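Local coordinates for protein UL37 (Suid herpesvirus 1, PDB 4K70) that is an inner tegument protein of the virus, represented here by its N-terminal half, and is thought to have an essential role in controlling viral trafficking, at residues V154-T159 against H187-L192. Numbering follows the deposited sequence.
Sequences VPPEQT and HTNWAL
Pro156 meets Leu192 and Asn189 where the short helix 156-159 packs against the type I beta turn Thr188-Ala191, which links helix 175-188 to helix 191-201 in this alpha-helical, strand-free chain. The tighter part centres on these three buried residues. The proline ring and the leucine side chain cross at about a right angle, CG of Pro156 lying 3.9 Å from CD2 of Leu192. Leu192 has CG anti to its backbone N (chi1 173°), which extends the branch toward the proline; its other methyl, CD1, reaches the carbonyl O of Val154. Leu334 of helix 333-342 also touches Leu192. Asn189 lays OD1 against CB of Pro156 at 3.7 Å, while its ND2 donates to Tyr388 O and weakly to Asp386 O, bordering the loop whose Asp386 and Asp387 bind calcium.

The other side, around two partly exposed threonines, is bridged by water. Thr159 and Thr188 approach tip to tip, yet no direct hydrogen bond joins the segments. Instead a water donates to Asn189 OD1 at 3.0 Å, which with the ND2 bonds would hold the amide in this orientation. The same water links Thr188 OG1, at a doubtfully short distance, and weakly Thr159 OG1. Thr188 OG1 is also hydrogen-bonded to Val184 O, and methyl CG2 of Thr159 sits 3.7 Å from that OG1.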
loop_
_atom_site.group_PDB
_atom_site.type_symbol
_atom_site.label_atom_id
_atom_site.label_comp_id
_atom_site.label_asym_id
_atom_site.label_seq_id
_atom_site.Cartn_x
_atom_site.Cartn_y
_atom_site.Cartn_z
ATOM N N VAL A 154 5.776 -0.355 -12.817
ATOM C CA VAL A 154 5.891 -1.541 -11.978
ATOM C C VAL A 154 4.521 -1.998 -11.472
ATOM O O VAL A 154 3.739 -1.188 -10.971
ATOM C CB VAL A 154 6.775 -1.258 -10.753
ATOM C CG1 VAL A 154 6.954 -2.519 -9.944
ATOM C CG2 VAL A 154 8.123 -0.684 -11.183
ATOM N N PRO A 155 4.225 -3.299 -11.589
ATOM C CA PRO A 155 2.968 -3.766 -10.992
ATOM C C PRO A 155 3.032 -3.595 -9.478
ATOM O O PRO A 155 4.021 -3.994 -8.879
ATOM C CB PRO A 155 2.930 -5.250 -11.358
ATOM C CG PRO A 155 3.889 -5.389 -12.536
ATOM C CD PRO A 155 4.950 -4.368 -12.303
ATOM N N PRO A 156 2.001 -2.989 -8.869
ATOM C CA PRO A 156 1.972 -2.766 -7.418
ATOM C C PRO A 156 2.255 -4.037 -6.604
ATOM O O PRO A 156 2.794 -3.977 -5.499
ATOM C CB PRO A 156 0.537 -2.301 -7.188
ATOM C CG PRO A 156 0.203 -1.580 -8.444
ATOM C CD PRO A 156 0.815 -2.417 -9.527
ATOM N N GLU A 157 1.894 -5.177 -7.174
ATOM C CA GLU A 157 1.967 -6.462 -6.493
ATOM C C GLU A 157 3.404 -6.944 -6.425
ATOM O O GLU A 157 3.771 -7.725 -5.551
ATOM C CB GLU A 157 1.098 -7.470 -7.250
ATOM C CG GLU A 157 -0.181 -6.833 -7.833
ATOM C CD GLU A 157 -0.071 -6.512 -9.323
ATOM O OE1 GLU A 157 0.519 -7.346 -10.053
ATOM O OE2 GLU A 157 -0.592 -5.451 -9.774
ATOM N N GLN A 158 4.225 -6.439 -7.332
ATOM C CA GLN A 158 5.587 -6.914 -7.499
ATOM C C GLN A 158 6.514 -6.369 -6.436
ATOM O O GLN A 158 7.524 -6.987 -6.087
ATOM C CB GLN A 158 6.100 -6.494 -8.874
ATOM C CG GLN A 158 7.590 -6.669 -9.082
ATOM C CD GLN A 158 7.989 -6.405 -10.515
ATOM O OE1 GLN A 158 7.296 -6.825 -11.449
ATOM N NE2 GLN A 158 9.095 -5.697 -10.702
ATOM N N THR A 159 6.175 -5.196 -5.924
ATOM C CA THR A 159 7.089 -4.501 -5.047
ATOM C C THR A 159 7.387 -5.247 -3.741
ATOM O O THR A 159 8.548 -5.352 -3.348
ATOM C CB THR A 159 6.580 -3.096 -4.713
ATOM O OG1 THR A 159 6.151 -2.443 -5.920
ATOM C CG2 THR A 159 7.691 -2.309 -4.062
ATOM N N HIS A 187 5.656 4.179 0.107
ATOM C CA HIS A 187 6.826 4.770 -0.540
ATOM C C HIS A 187 7.094 4.341 -1.978
ATOM O O HIS A 187 8.076 4.771 -2.585
ATOM C CB HIS A 187 8.075 4.569 0.346
ATOM C CG HIS A 187 8.036 5.392 1.596
ATOM N ND1 HIS A 187 7.400 4.972 2.743
ATOM C CD2 HIS A 187 8.468 6.653 1.840
ATOM C CE1 HIS A 187 7.466 5.930 3.656
ATOM N NE2 HIS A 187 8.114 6.957 3.135
ATOM N N THR A 188 6.220 3.514 -2.542
ATOM C CA THR A 188 6.427 3.026 -3.903
ATOM C C THR A 188 5.218 3.182 -4.846
ATOM O O THR A 188 5.386 3.536 -6.012
ATOM C CB THR A 188 6.861 1.539 -3.886
ATOM O OG1 THR A 188 5.854 0.771 -3.211
ATOM C CG2 THR A 188 8.183 1.379 -3.141
ATOM N N ASN A 189 4.016 2.902 -4.353
ATOM C CA ASN A 189 2.811 2.874 -5.204
ATOM C C ASN A 189 2.487 4.179 -5.950
ATOM O O ASN A 189 1.979 4.159 -7.084
ATOM C CB ASN A 189 1.585 2.462 -4.382
ATOM C CG ASN A 189 1.550 0.980 -4.086
ATOM O OD1 ASN A 189 1.989 0.174 -4.893
ATOM N ND2 ASN A 189 1.029 0.615 -2.925
ATOM N N TRP A 190 2.758 5.304 -5.295
ATOM C CA TRP A 190 2.415 6.619 -5.822
ATOM C C TRP A 190 3.032 6.850 -7.201
ATOM O O TRP A 190 2.507 7.621 -8.001
ATOM C CB TRP A 190 2.888 7.707 -4.851
ATOM C CG TRP A 190 4.359 7.692 -4.719
ATOM C CD1 TRP A 190 5.089 6.957 -3.839
ATOM C CD2 TRP A 190 5.299 8.400 -5.534
ATOM N NE1 TRP A 190 6.430 7.175 -4.041
ATOM C CE2 TRP A 190 6.585 8.056 -5.081
ATOM C CE3 TRP A 190 5.175 9.297 -6.601
ATOM C CZ2 TRP A 190 7.748 8.576 -5.655
ATOM C CZ3 TRP A 190 6.331 9.813 -7.172
ATOM C CH2 TRP A 190 7.598 9.450 -6.697
ATOM N N ALA A 191 4.128 6.155 -7.487
ATOM C CA ALA A 191 4.905 6.413 -8.698
ATOM C C ALA A 191 4.268 5.857 -9.972
ATOM O O ALA A 191 4.588 6.307 -11.080
ATOM C CB ALA A 191 6.316 5.872 -8.536
ATOM N N LEU A 192 3.386 4.869 -9.828
ATOM C CA LEU A 192 2.801 4.208 -11.000
ATOM C C LEU A 192 2.034 5.181 -11.927
ATOM O O LEU A 192 2.312 5.247 -13.123
ATOM C CB LEU A 192 1.935 3.017 -10.576
ATOM C CG LEU A 192 1.118 2.334 -11.685
ATOM C CD1 LEU A 192 2.030 1.784 -12.770
ATOM C CD2 LEU A 192 0.226 1.246 -11.095
HETATM O O HOH W 1 4.309 -1.133 -3.605
#